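PDB 6D7Y: immune protein from Enterobacter cloacae, which binds the toxic C-terminal tip of the contact-dependent growth inhibition protein CdiA and probably neutralises it, protecting the cell that makes it. Local coordinates for residues 7-12 against 18-23; 78-83 against 109-114; 96-101 against 113-118; 103-108 against 143-148. All coordinates share one frame; numbering follows the deposited sequence.

Interaction 1. Residues 7-12 against 18-23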
loop_
_atom_site.group_PDB
_atom_site.type_symbol
_atom_site.label_atom_id
_atom_site.label_comp_id
_atom_site.label_asym_id
_atom_site.label_seq_id
_atom_site.Cartn_x
_atom_site.Cartn_y
_atom_site.Cartn_z
ATOM N N VAL B 7 -4.785 -3.552 -1.237
ATOM C CA VAL B 7 -4.105 -4.279 -0.166
ATOM C C VAL B 7 -3.633 -3.204 0.799
ATOM O O VAL B 7 -3.250 -2.102 0.393
ATOM C CB VAL B 7 -2.958 -5.207 -0.619
ATOM C CG1 VAL B 7 -3.483 -6.294 -1.540
ATOM C CG2 VAL B 7 -1.824 -4.431 -1.268
ATOM N N ILE B 8 -3.645 -3.541 2.091
ATOM C CA ILE B 8 -3.299 -2.602 3.127
ATOM C C ILE B 8 -2.323 -3.166 4.155
ATOM O O ILE B 8 -2.490 -4.317 4.603
ATOM C CB ILE B 8 -4.566 -2.254 3.978
ATOM C CG1 ILE B 8 -5.732 -1.713 3.129
ATOM C CG2 ILE B 8 -4.235 -1.255 5.082
ATOM C CD1 ILE B 8 -5.520 -0.384 2.526
ATOM N N PHE B 9 -1.309 -2.358 4.494
ATOM C CA PHE B 9 -0.381 -2.662 5.603
ATOM C C PHE B 9 -0.972 -1.771 6.708
ATOM O O PHE B 9 -0.847 -0.543 6.654
ATOM C CB PHE B 9 1.045 -2.221 5.324
ATOM C CG PHE B 9 1.720 -2.905 4.160
ATOM C CD1 PHE B 9 1.651 -2.359 2.885
ATOM C CD2 PHE B 9 2.496 -4.047 4.353
ATOM C CE1 PHE B 9 2.313 -2.957 1.820
ATOM C CE2 PHE B 9 3.157 -4.654 3.290
ATOM C CZ PHE B 9 3.068 -4.098 2.019
ATOM N N GLU B 10 -1.636 -2.372 7.699
ATOM C CA GLU B 10 -2.300 -1.607 8.755
ATOM C C GLU B 10 -1.444 -1.496 10.006
ATOM O O GLU B 10 -0.907 -2.493 10.461
ATOM C CB GLU B 10 -3.599 -2.277 9.141
ATOM C CG GLU B 10 -4.439 -1.466 10.113
ATOM C CD GLU B 10 -5.673 -2.207 10.565
ATOM O OE1 GLU B 10 -5.545 -3.380 10.920
ATOM O OE2 GLU B 10 -6.768 -1.605 10.586
ATOM N N GLY B 11 -1.351 -0.282 10.555
ATOM C CA GLY B 11 -0.571 -0.029 11.777
ATOM C C GLY B 11 0.909 -0.294 11.588
ATOM O O GLY B 11 1.498 -1.116 12.273
ATOM N N VAL B 12 1.508 0.423 10.656
ATOM C CA VAL B 12 2.917 0.256 10.345
ATOM C C VAL B 12 3.772 0.858 11.475
ATOM O O VAL B 12 3.355 1.804 12.153
ATOM C CB VAL B 12 3.248 0.921 8.982
ATOM C CG1 VAL B 12 4.720 0.774 8.621
ATOM C CG2 VAL B 12 2.369 0.331 7.885
ATOM N N PHE B 18 9.777 4.765 6.385
ATOM C CA PHE B 18 10.631 5.106 5.236
ATOM C C PHE B 18 11.169 3.863 4.517
ATOM O O PHE B 18 11.125 3.770 3.301
ATOM C CB PHE B 18 11.816 5.979 5.661
ATOM C CG PHE B 18 12.853 6.154 4.573
ATOM C CD1 PHE B 18 12.674 7.093 3.558
ATOM C CD2 PHE B 18 13.991 5.360 4.548
ATOM C CE1 PHE B 18 13.623 7.243 2.550
ATOM C CE2 PHE B 18 14.938 5.501 3.543
ATOM C CZ PHE B 18 14.759 6.449 2.545
ATOM N N PHE B 19 11.675 2.905 5.284
ATOM C CA PHE B 19 12.259 1.693 4.702
ATOM C C PHE B 19 11.205 0.793 4.054
ATOM O O PHE B 19 11.479 0.122 3.051
ATOM C CB PHE B 19 13.136 1.015 5.758
ATOM C CG PHE B 19 14.209 1.938 6.288
ATOM C CD1 PHE B 19 15.362 2.178 5.544
ATOM C CD2 PHE B 19 14.038 2.622 7.498
ATOM C CE1 PHE B 19 16.330 3.061 5.998
ATOM C CE2 PHE B 19 15.012 3.498 7.965
ATOM C CZ PHE B 19 16.158 3.722 7.211
ATOM N N LEU B 20 9.996 0.796 4.610
ATOM C CA LEU B 20 8.897 0.056 3.999
ATOM C C LEU B 20 8.604 0.717 2.650
ATOM O O LEU B 20 8.502 0.045 1.636
ATOM C CB LEU B 20 7.641 0.091 4.872
ATOM C CG LEU B 20 6.373 -0.558 4.291
ATOM C CD1 LEU B 20 6.587 -2.026 3.986
ATOM C CD2 LEU B 20 5.215 -0.389 5.256
ATOM N N LEU B 21 8.518 2.044 2.648
ATOM C CA LEU B 21 8.220 2.770 1.409
ATOM C C LEU B 21 9.291 2.536 0.350
ATOM O O LEU B 21 8.949 2.347 -0.810
ATOM C CB LEU B 21 7.956 4.256 1.672
ATOM C CG LEU B 21 6.670 4.550 2.478
ATOM C CD1 LEU B 21 6.643 6.002 2.929
ATOM C CD2 LEU B 21 5.390 4.193 1.724
ATOM N N LYS B 22 10.571 2.515 0.744
ATOM C CA LYS B 22 11.675 2.245 -0.201
ATOM C C LYS B 22 11.568 0.824 -0.733
ATOM O O LYS B 22 11.839 0.576 -1.895
ATOM C CB LYS B 22 13.055 2.458 0.454
ATOM C CG LYS B 22 13.385 3.895 0.844
ATOM C CD LYS B 22 13.406 4.861 -0.334
ATOM C CE LYS B 22 14.481 4.540 -1.364
ATOM N NZ LYS B 22 14.401 5.492 -2.515
ATOM N N GLU B 23 11.185 -0.100 0.141
ATOM C CA GLU B 23 10.977 -1.506 -0.216
ATOM C C GLU B 23 9.892 -1.625 -1.301
ATOM O O GLU B 23 10.091 -2.285 -2.328
ATOM C CB GLU B 23 10.608 -2.293 1.061
ATOM C CG GLU B 23 9.952 -3.652 0.868
ATOM C CD GLU B 23 10.778 -4.618 0.050
ATOM O OE1 GLU B 23 12.017 -4.464 0.006
ATOM O OE2 GLU B 23 10.187 -5.558 -0.531
#
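L20 packs its two methyl groups against F9 and V12. It reaches them from the short helix 17-25, which follows strand 3-10 in the chain and folds back onto the same antiparallel sheet. This is a strand-to-helix connection with a short loop between. The contact is buried and small, with about 132 Å² covered on the two sides together.

The aliphatic part is the closer one. L20 and V12 cross obliquely, and L20 CD2 lies 3.6 Å from V12 CG1. The same methyl is 3.9 Å from V12 CG2, so one leucine branch meets both valine branches. L20 holds its CG anti to the backbone N (chi1 175°), which carries the branched end away from its helix and toward the strand.

The aromatic part is looser. L20 CD1, the other branch, lies over one face of the F9 ring. F128 adds an edge-to-face partner for F9, and it also touches V12.

Polar links lie around the contact. F9 pairs with V96 through the backbone, which ties strand 3-10 to strand 93-102. The helix is held to helix 105-126 by a hydrogen bond between E23 OE2 and Y118 OH. Across the contact itself only carbon meets carbon, and the aromatic approach is the longer one: F9 CE2 to L20 CD1 is 4.4 Å.

Interaction 2. Residues 78-83 against 109-114; sequences LKLPVV and GKVMLE
L78 reaches across to E114 and V111 on helix 105-126. Its CB points at the helix but stops short of it. The first torsion sets CG between the backbone N and the carbonyl carbon (chi1 66°), and CG comes to 4.2 Å from E114 CG. CD2 comes closest. It sits 3.6 Å from E114 CG and 4.3 Å from V111 CA. CD1, the second branch, is 4.4 Å from V111 CG2, about as far as CD2 is from that methyl. The leucine end therefore rests between one turn of the helix and the next.

E114 offers its methylene and not its carboxylate, because its chain bends at chi2 (-65°). The setting is a helix laid over one face of an antiparallel sheet. Strand 78-80 and helix segment 109-114 run at 106° to each other, their axes 10.3 Å apart at the closest. The chain turns a corner at P81 just after this strand piece.

Further in, L80 and V111 reach toward each other tip to tip, with L80 CD2 4.1 Å from V111 CG1. F100 of the neighbouring strand touches both of these residues. V74 lies against L80 and E114 from strand 63-75.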
loop_
_atom_site.group_PDB
_atom_site.type_symbol
_atom_site.label_atom_id
_atom_site.label_comp_id
_atom_site.label_asym_id
_atom_site.label_seq_id
_atom_site.Cartn_x
_atom_site.Cartn_y
_atom_site.Cartn_z
ATOM N N LEU B 78 4.561 -11.281 -12.076
ATOM C CA LEU B 78 3.315 -10.562 -12.411
ATOM C C LEU B 78 3.493 -9.088 -12.017
ATOM O O LEU B 78 4.014 -8.780 -10.932
ATOM C CB LEU B 78 2.050 -11.221 -11.833
ATOM C CG LEU B 78 1.682 -11.364 -10.361
ATOM C CD1 LEU B 78 1.358 -10.020 -9.724
ATOM C CD2 LEU B 78 0.455 -12.267 -10.259
ATOM N N LYS B 79 3.073 -8.195 -12.915
ATOM C CA LYS B 79 3.278 -6.761 -12.753
ATOM C C LYS B 79 1.998 -5.969 -13.062
ATOM O O LYS B 79 1.343 -6.196 -14.080
ATOM C CB LYS B 79 4.407 -6.369 -13.714
ATOM C CG LYS B 79 5.168 -5.089 -13.413
ATOM C CD LYS B 79 6.356 -4.980 -14.364
ATOM C CE LYS B 79 7.343 -3.893 -13.968
ATOM N NZ LYS B 79 8.544 -3.865 -14.856
ATOM N N LEU B 80 1.652 -5.042 -12.173
ATOM C CA LEU B 80 0.452 -4.213 -12.331
ATOM C C LEU B 80 0.849 -2.932 -13.076
ATOM O O LEU B 80 1.827 -2.280 -12.683
ATOM C CB LEU B 80 -0.102 -3.856 -10.956
ATOM C CG LEU B 80 -0.286 -5.054 -10.016
ATOM C CD1 LEU B 80 -0.776 -4.597 -8.649
ATOM C CD2 LEU B 80 -1.237 -6.082 -10.615
ATOM N N PRO B 81 0.105 -2.559 -14.139
ATOM C CA PRO B 81 0.443 -1.318 -14.882
ATOM C C PRO B 81 0.453 -0.024 -14.044
ATOM O O PRO B 81 1.429 0.737 -14.152
ATOM C CB PRO B 81 -0.641 -1.239 -15.962
ATOM C CG PRO B 81 -1.103 -2.645 -16.147
ATOM C CD PRO B 81 -0.974 -3.316 -14.804
ATOM N N VAL B 82 -0.598 0.230 -13.231
ATOM C CA VAL B 82 -0.635 1.458 -12.408
ATOM C C VAL B 82 -1.246 1.217 -11.017
ATOM O O VAL B 82 -2.348 0.692 -10.913
ATOM C CB VAL B 82 -1.442 2.595 -13.074
ATOM C CG1 VAL B 82 -1.302 3.877 -12.250
ATOM C CG2 VAL B 82 -0.979 2.844 -14.512
ATOM N N VAL B 83 -0.558 1.680 -9.978
ATOM C CA VAL B 83 -1.026 1.534 -8.598
ATOM C C VAL B 83 -1.008 2.886 -7.893
ATOM O O VAL B 83 -0.097 3.726 -8.140
ATOM C CB VAL B 83 -0.094 0.571 -7.840
ATOM C CG1 VAL B 83 -0.456 0.478 -6.355
ATOM C CG2 VAL B 83 -0.104 -0.793 -8.506
ATOM N N GLY B 109 -7.963 -12.369 -7.887
ATOM C CA GLY B 109 -7.671 -13.411 -6.900
ATOM C C GLY B 109 -6.262 -13.938 -6.985
ATOM O O GLY B 109 -5.644 -14.246 -5.969
ATOM N N LYS B 110 -5.735 -14.045 -8.203
ATOM C CA LYS B 110 -4.361 -14.533 -8.406
ATOM C C LYS B 110 -3.356 -13.520 -7.880
ATOM O O LYS B 110 -2.408 -13.890 -7.172
ATOM C CB LYS B 110 -4.133 -14.863 -9.882
ATOM C CG LYS B 110 -4.997 -16.020 -10.348
ATOM C CD LYS B 110 -4.832 -16.297 -11.839
ATOM C CE LYS B 110 -5.631 -17.520 -12.266
ATOM N NZ LYS B 110 -5.588 -17.690 -13.744
ATOM N N VAL B 111 -3.607 -12.241 -8.175
ATOM C CA VAL B 111 -2.771 -11.125 -7.706
ATOM C C VAL B 111 -2.825 -11.039 -6.181
ATOM O O VAL B 111 -1.801 -10.829 -5.507
ATOM C CB VAL B 111 -3.248 -9.792 -8.335
ATOM C CG1 VAL B 111 -2.541 -8.592 -7.714
ATOM C CG2 VAL B 111 -3.031 -9.825 -9.837
HETATM N N MSE B 112 -4.014 -11.239 -5.627
HETATM C CA MSE B 112 -4.181 -11.197 -4.178
HETATM C C MSE B 112 -3.342 -12.232 -3.463
HETATM O O MSE B 112 -2.733 -11.932 -2.426
HETATM C CB MSE B 112 -5.660 -11.369 -3.827
HETATM C CG MSE B 112 -6.445 -10.138 -4.243
HETATM SE SE MSE B 112 -6.082 -8.719 -2.926
HETATM C CE MSE B 112 -7.083 -7.277 -3.754
ATOM N N LEU B 113 -3.328 -13.464 -3.972
ATOM C CA LEU B 113 -2.531 -14.527 -3.355
ATOM C C LEU B 113 -1.041 -14.220 -3.430
ATOM O O LEU B 113 -0.292 -14.547 -2.506
ATOM C CB LEU B 113 -2.867 -15.912 -3.911
ATOM C CG LEU B 113 -4.218 -16.515 -3.500
ATOM C CD1 LEU B 113 -4.386 -17.881 -4.138
ATOM C CD2 LEU B 113 -4.343 -16.653 -1.986
ATOM N N GLU B 114 -0.611 -13.569 -4.504
ATOM C CA GLU B 114 0.786 -13.162 -4.620
ATOM C C GLU B 114 1.079 -12.056 -3.608
ATOM O O GLU B 114 2.137 -12.068 -2.982
ATOM C CB GLU B 114 1.138 -12.743 -6.050
ATOM C CG GLU B 114 1.109 -13.888 -7.055
ATOM C CD GLU B 114 2.159 -14.981 -6.826
ATOM O OE1 GLU B 114 2.189 -15.929 -7.642
ATOM O OE2 GLU B 114 2.960 -14.928 -5.859
#

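Interaction 3. Residues 96-101 against 113-118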
loop_
_atom_site.group_PDB
_atom_site.type_symbol
_atom_site.label_atom_id
_atom_site.label_comp_id
_atom_site.label_asym_id
_atom_site.label_seq_id
_atom_site.Cartn_x
_atom_site.Cartn_y
_atom_site.Cartn_z
ATOM N N VAL B 96 -0.347 1.995 5.110
ATOM C CA VAL B 96 0.210 2.123 3.773
ATOM C C VAL B 96 -0.698 1.254 2.911
ATOM O O VAL B 96 -0.880 0.082 3.194
ATOM C CB VAL B 96 1.669 1.655 3.710
ATOM C CG1 VAL B 96 2.177 1.665 2.283
ATOM C CG2 VAL B 96 2.546 2.525 4.620
ATOM N N GLY B 97 -1.310 1.823 1.867
ATOM C CA GLY B 97 -2.192 1.051 1.049
ATOM C C GLY B 97 -1.866 1.184 -0.406
ATOM O O GLY B 97 -1.305 2.190 -0.805
ATOM N N LEU B 98 -2.177 0.132 -1.155
ATOM C CA LEU B 98 -1.982 0.078 -2.615
ATOM C C LEU B 98 -3.314 -0.224 -3.273
ATOM O O LEU B 98 -3.894 -1.287 -3.019
ATOM C CB LEU B 98 -0.972 -1.000 -3.011
ATOM C CG LEU B 98 0.515 -0.744 -2.718
ATOM C CD1 LEU B 98 0.817 -0.754 -1.227
ATOM C CD2 LEU B 98 1.357 -1.813 -3.404
ATOM N N CYS B 99 -3.779 0.662 -4.175
ATOM C CA CYS B 99 -5.075 0.475 -4.844
ATOM C C CYS B 99 -4.794 0.329 -6.330
ATOM O O CYS B 99 -3.963 1.075 -6.856
ATOM C CB CYS B 99 -5.972 1.702 -4.646
ATOM S SG CYS B 99 -6.271 2.119 -2.915
ATOM N N PHE B 100 -5.478 -0.613 -6.972
ATOM C CA PHE B 100 -5.313 -0.924 -8.404
ATOM C C PHE B 100 -6.557 -1.583 -8.992
ATOM O O PHE B 100 -7.270 -2.313 -8.305
ATOM C CB PHE B 100 -4.114 -1.857 -8.596
ATOM C CG PHE B 100 -4.197 -3.121 -7.776
ATOM C CD1 PHE B 100 -3.735 -3.143 -6.477
ATOM C CD2 PHE B 100 -4.735 -4.284 -8.315
ATOM C CE1 PHE B 100 -3.814 -4.303 -5.714
ATOM C CE2 PHE B 100 -4.814 -5.442 -7.577
ATOM C CZ PHE B 100 -4.370 -5.461 -6.268
ATOM N N TYR B 101 -6.855 -1.306 -10.265
ATOM C CA TYR B 101 -8.001 -1.947 -10.887
ATOM C C TYR B 101 -7.617 -3.307 -11.459
ATOM O O TYR B 101 -6.445 -3.540 -11.795
ATOM C CB TYR B 101 -8.591 -1.073 -12.035
ATOM C CG TYR B 101 -9.307 0.159 -11.555
ATOM C CD1 TYR B 101 -8.624 1.349 -11.336
ATOM C CD2 TYR B 101 -10.677 0.143 -11.316
ATOM C CE1 TYR B 101 -9.291 2.492 -10.888
ATOM C CE2 TYR B 101 -11.347 1.266 -10.871
ATOM C CZ TYR B 101 -10.655 2.435 -10.646
ATOM O OH TYR B 101 -11.326 3.559 -10.212
ATOM N N LEU B 113 -3.328 -13.464 -3.972
ATOM C CA LEU B 113 -2.531 -14.527 -3.355
ATOM C C LEU B 113 -1.041 -14.220 -3.430
ATOM O O LEU B 113 -0.292 -14.547 -2.506
ATOM C CB LEU B 113 -2.867 -15.912 -3.911
ATOM C CG LEU B 113 -4.218 -16.515 -3.500
ATOM C CD1 LEU B 113 -4.386 -17.881 -4.138
ATOM C CD2 LEU B 113 -4.343 -16.653 -1.986
ATOM N N GLU B 114 -0.611 -13.569 -4.504
ATOM C CA GLU B 114 0.786 -13.162 -4.620
ATOM C C GLU B 114 1.079 -12.056 -3.608
ATOM O O GLU B 114 2.137 -12.068 -2.982
ATOM C CB GLU B 114 1.138 -12.743 -6.050
ATOM C CG GLU B 114 1.109 -13.888 -7.055
ATOM C CD GLU B 114 2.159 -14.981 -6.826
ATOM O OE1 GLU B 114 2.189 -15.929 -7.642
ATOM O OE2 GLU B 114 2.960 -14.928 -5.859
ATOM N N PHE B 115 0.144 -11.114 -3.425
ATOM C CA PHE B 115 0.337 -10.075 -2.406
ATOM C C PHE B 115 0.411 -10.679 -1.017
ATOM O O PHE B 115 1.238 -10.260 -0.199
ATOM C CB PHE B 115 -0.769 -9.015 -2.422
ATOM C CG PHE B 115 -0.469 -7.829 -3.286
ATOM C CD1 PHE B 115 0.473 -6.895 -2.871
ATOM C CD2 PHE B 115 -1.159 -7.604 -4.458
ATOM C CE1 PHE B 115 0.756 -5.775 -3.631
ATOM C CE2 PHE B 115 -0.893 -6.476 -5.220
ATOM C CZ PHE B 115 0.067 -5.559 -4.806
ATOM N N GLN B 116 -0.470 -11.648 -0.740
ATOM C CA GLN B 116 -0.469 -12.312 0.581
ATOM C C GLN B 116 0.918 -12.895 0.896
ATOM O O GLN B 116 1.439 -12.743 2.012
ATOM C CB GLN B 116 -1.542 -13.421 0.673
ATOM C CG GLN B 116 -1.659 -14.010 2.092
ATOM C CD GLN B 116 -2.634 -15.174 2.221
ATOM O OE1 GLN B 116 -2.777 -15.983 1.304
ATOM N NE2 GLN B 116 -3.291 -15.286 3.396
ATOM N N LYS B 117 1.500 -13.583 -0.081
ATOM C CA LYS B 117 2.833 -14.177 0.085
ATOM C C LYS B 117 3.906 -13.117 0.322
ATOM O O LYS B 117 4.732 -13.242 1.239
ATOM C CB LYS B 117 3.222 -14.986 -1.151
ATOM C CG LYS B 117 2.365 -16.206 -1.427
ATOM C CD LYS B 117 2.785 -16.834 -2.751
ATOM C CE LYS B 117 1.929 -18.035 -3.115
ATOM N NZ LYS B 117 2.062 -19.107 -2.095
ATOM N N TYR B 118 3.905 -12.100 -0.538
ATOM C CA TYR B 118 4.836 -10.982 -0.450
ATOM C C TYR B 118 4.792 -10.266 0.898
ATOM O O TYR B 118 5.833 -10.060 1.532
ATOM C CB TYR B 118 4.583 -9.967 -1.580
ATOM C CG TYR B 118 5.364 -8.690 -1.377
ATOM C CD1 TYR B 118 6.750 -8.688 -1.465
ATOM C CD2 TYR B 118 4.722 -7.495 -1.079
ATOM C CE1 TYR B 118 7.484 -7.535 -1.254
ATOM C CE2 TYR B 118 5.446 -6.331 -0.872
ATOM C CZ TYR B 118 6.827 -6.358 -0.964
ATOM O OH TYR B 118 7.569 -5.219 -0.754
#
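The extended strand 96-101 and helix segment 113-118 come nearest at L98 and F115, whose CA atoms are still 10.4 Å apart, so side chains must bridge the gap. F115 does most of this from the helix side. Its ring has a different partner at each of two corners. CE1 lies 4.0 Å from L98 CD2. CE2 lies 3.7 Å from F100 CE1 and 3.8 Å from F100 CZ.

The two rings are turned almost alike, with planes at 21°. They have slid past each other, however, and their centroids are 5.6 Å apart. They overlap very little, so they touch through neighbouring rim carbons and do not form a full stack.

Strand 93-102, helix 105-126 and strand 130-135 form a beta-alpha-beta crossover. The helix passes over the sheet, and strand 3-10 lies between the two parallel strands. F115 is one of the residues that seat the helix on the sheet. V7 of strand 3-10 and F72 and V74 of strand 63-75 also touch its side chain.

With CG anti to the carbonyl carbon (chi1 -73°), L98 brings its CD2 branch to the CE1 corner of F115. The chi1 of F115 is -92°, away from a staggered value, and this setting places its ring between L98 and F100. L98 is also packed by V83 and L85 of strand 78-90.

Interaction 4. Residues 103-108 against 143-148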
loop_
_atom_site.group_PDB
_atom_site.type_symbol
_atom_site.label_atom_id
_atom_site.label_comp_id
_atom_site.label_asym_id
_atom_site.label_seq_id
_atom_site.Cartn_x
_atom_site.Cartn_y
_atom_site.Cartn_z
ATOM N N ASN B 103 -9.560 -6.327 -14.210
ATOM C CA ASN B 103 -10.721 -6.529 -15.113
ATOM C C ASN B 103 -11.735 -7.566 -14.642
ATOM O O ASN B 103 -12.886 -7.538 -15.092
ATOM C CB ASN B 103 -10.260 -6.863 -16.543
ATOM C CG ASN B 103 -9.656 -5.671 -17.267
ATOM O OD1 ASN B 103 -9.903 -4.519 -16.911
ATOM N ND2 ASN B 103 -8.889 -5.944 -18.319
ATOM N N ASP B 104 -11.334 -8.469 -13.738
ATOM C CA ASP B 104 -12.260 -9.485 -13.242
ATOM C C ASP B 104 -11.788 -10.029 -11.907
ATOM O O ASP B 104 -10.631 -9.822 -11.533
ATOM C CB ASP B 104 -12.435 -10.601 -14.270
ATOM C CG ASP B 104 -11.145 -11.316 -14.581
ATOM O OD1 ASP B 104 -10.585 -11.952 -13.673
ATOM O OD2 ASP B 104 -10.709 -11.285 -15.751
ATOM N N PHE B 105 -12.688 -10.707 -11.194
ATOM C CA PHE B 105 -12.378 -11.259 -9.869
ATOM C C PHE B 105 -11.397 -12.424 -9.908
ATOM O O PHE B 105 -10.602 -12.589 -8.984
ATOM C CB PHE B 105 -13.657 -11.657 -9.103
ATOM C CG PHE B 105 -14.366 -10.494 -8.451
ATOM C CD1 PHE B 105 -15.277 -9.734 -9.150
ATOM C CD2 PHE B 105 -14.110 -10.165 -7.126
ATOM C CE1 PHE B 105 -15.915 -8.662 -8.548
ATOM C CE2 PHE B 105 -14.740 -9.099 -6.520
ATOM C CZ PHE B 105 -15.653 -8.344 -7.242
ATOM N N ASN B 106 -11.442 -13.210 -10.977
ATOM C CA ASN B 106 -10.549 -14.354 -11.111
ATOM C C ASN B 106 -9.091 -13.910 -11.203
ATOM O O ASN B 106 -8.246 -14.441 -10.484
ATOM C CB ASN B 106 -10.969 -15.210 -12.315
ATOM C CG ASN B 106 -12.382 -15.763 -12.163
ATOM O OD1 ASN B 106 -12.866 -15.973 -11.043
ATOM N ND2 ASN B 106 -13.055 -16.001 -13.293
ATOM N N SER B 107 -8.808 -12.904 -12.034
ATOM C CA SER B 107 -7.438 -12.386 -12.180
ATOM C C SER B 107 -7.023 -11.657 -10.895
ATOM O O SER B 107 -5.890 -11.812 -10.441
ATOM C CB SER B 107 -7.287 -11.511 -13.433
ATOM O OG SER B 107 -8.210 -10.439 -13.430
ATOM N N ALA B 108 -7.955 -10.908 -10.287
ATOM C CA ALA B 108 -7.682 -10.233 -9.016
ATOM C C ALA B 108 -7.265 -11.239 -7.947
ATOM O O ALA B 108 -6.323 -10.997 -7.192
ATOM C CB ALA B 108 -8.926 -9.479 -8.549
ATOM N N THR B 143 -15.674 -8.768 1.728
ATOM C CA THR B 143 -15.126 -8.829 0.380
ATOM C C THR B 143 -13.599 -8.957 0.319
ATOM O O THR B 143 -12.969 -8.629 -0.697
ATOM C CB THR B 143 -15.662 -7.682 -0.532
ATOM O OG1 THR B 143 -15.476 -6.415 0.106
ATOM C CG2 THR B 143 -17.121 -7.872 -0.814
ATOM N N ARG B 144 -12.985 -9.462 1.384
ATOM C CA ARG B 144 -11.568 -9.706 1.361
ATOM C C ARG B 144 -11.209 -11.037 0.701
ATOM O O ARG B 144 -12.007 -11.987 0.675
ATOM C CB ARG B 144 -10.965 -9.718 2.773
ATOM C CG ARG B 144 -10.930 -8.372 3.453
ATOM C CD ARG B 144 -10.272 -8.473 4.835
ATOM N NE ARG B 144 -10.392 -7.224 5.565
ATOM C CZ ARG B 144 -10.022 -7.061 6.835
ATOM N NH1 ARG B 144 -10.234 -5.902 7.435
ATOM N NH2 ARG B 144 -9.483 -8.068 7.511
ATOM N N PHE B 145 -9.996 -11.068 0.170
ATOM C CA PHE B 145 -9.363 -12.277 -0.400
ATOM C C PHE B 145 -8.447 -12.878 0.665
ATOM O O PHE B 145 -8.178 -14.093 0.655
ATOM C CB PHE B 145 -8.568 -11.990 -1.654
ATOM C CG PHE B 145 -9.415 -11.746 -2.860
ATOM C CD1 PHE B 145 -9.935 -10.479 -3.123
ATOM C CD2 PHE B 145 -9.690 -12.773 -3.740
ATOM C CE1 PHE B 145 -10.719 -10.247 -4.243
ATOM C CE2 PHE B 145 -10.470 -12.542 -4.878
ATOM C CZ PHE B 145 -10.970 -11.288 -5.128
ATOM N N PHE B 146 -7.926 -12.040 1.545
ATOM C CA PHE B 146 -7.098 -12.552 2.642
ATOM C C PHE B 146 -6.944 -11.561 3.793
ATOM O O PHE B 146 -7.100 -10.367 3.628
ATOM C CB PHE B 146 -5.674 -12.948 2.127
ATOM C CG PHE B 146 -4.844 -11.784 1.687
ATOM C CD1 PHE B 146 -4.914 -11.320 0.375
ATOM C CD2 PHE B 146 -4.026 -11.113 2.588
ATOM C CE1 PHE B 146 -4.150 -10.233 -0.033
ATOM C CE2 PHE B 146 -3.273 -10.021 2.188
ATOM C CZ PHE B 146 -3.339 -9.571 0.872
ATOM N N THR B 147 -6.628 -12.096 4.983
ATOM C CA THR B 147 -6.327 -11.274 6.128
ATOM C C THR B 147 -5.159 -12.005 6.785
ATOM O O THR B 147 -5.292 -13.170 7.153
ATOM C CB THR B 147 -7.462 -11.158 7.150
ATOM O OG1 THR B 147 -8.608 -10.603 6.530
ATOM C CG2 THR B 147 -7.021 -10.250 8.316
ATOM N N ASN B 148 -4.023 -11.328 6.895
ATOM C CA ASN B 148 -2.800 -11.920 7.445
ATOM C C ASN B 148 -2.493 -13.253 6.755
ATOM O O ASN B 148 -2.471 -13.300 5.530
ATOM C CB ASN B 148 -2.905 -12.041 8.967
ATOM C CG ASN B 148 -3.016 -10.697 9.629
ATOM O OD1 ASN B 148 -2.443 -9.719 9.147
ATOM N ND2 ASN B 148 -3.718 -10.635 10.757
#
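F105 and F145 each carry CG anti to the carbonyl carbon (chi1 -80° and -75°), and this brings their rings rim to rim. The contact joins the first turn of helix 105-126 to strand 144-147, at a classic beta bulge where F145 and F146 both face G133. The two side chains cross at about a right angle. F105 CD2 lies 3.9 Å from F145 CZ, and each atom is near the plane of the other ring, so this is an edge contact without stacking. F145 CZ also lies 4.1 Å from F105 O and 4.4 Å from A108 CB. F5 adds an edge-to-face partner for F105, and M112 packs on F145.

The helix start is fixed by its N-cap residue, D104. Its OD1 accepts from S107 N at 2.6 Å, nearly straight at the hydrogen (169°). That bond ties down the turn that carries F105.

On the strand side, R144 reaches along its own chain to T147. Backbone carbonyls of A138 and S139 take other guanidinium N-H groups. R144 NH2 meets T147 OG1 in the guanidinium plane, at 2.9 Å.

All four contacts reach one antiparallel sheet, and none has a polar bond between its own two segments. Interactions 2, 3 and 4 all use helix 105-126, which they join to strands 78-90, 93-102 and 144-147; the first two are neighbours in the sheet. Interaction 1 instead brings in the shorter helix 17-25. Interactions 1 and 3 are the deepest, near the chain's centre, and are joined by the F9 N to V96 O pairing. Interaction 2 is only partly buried and uses the aliphatic part of a glutamate. Interaction 4 lies farthest from the chain's centre, yet is buried, with an aromatic edge contact beside a capped helix end. Q116 NE2 bonds N148 O between interactions 3 and 4.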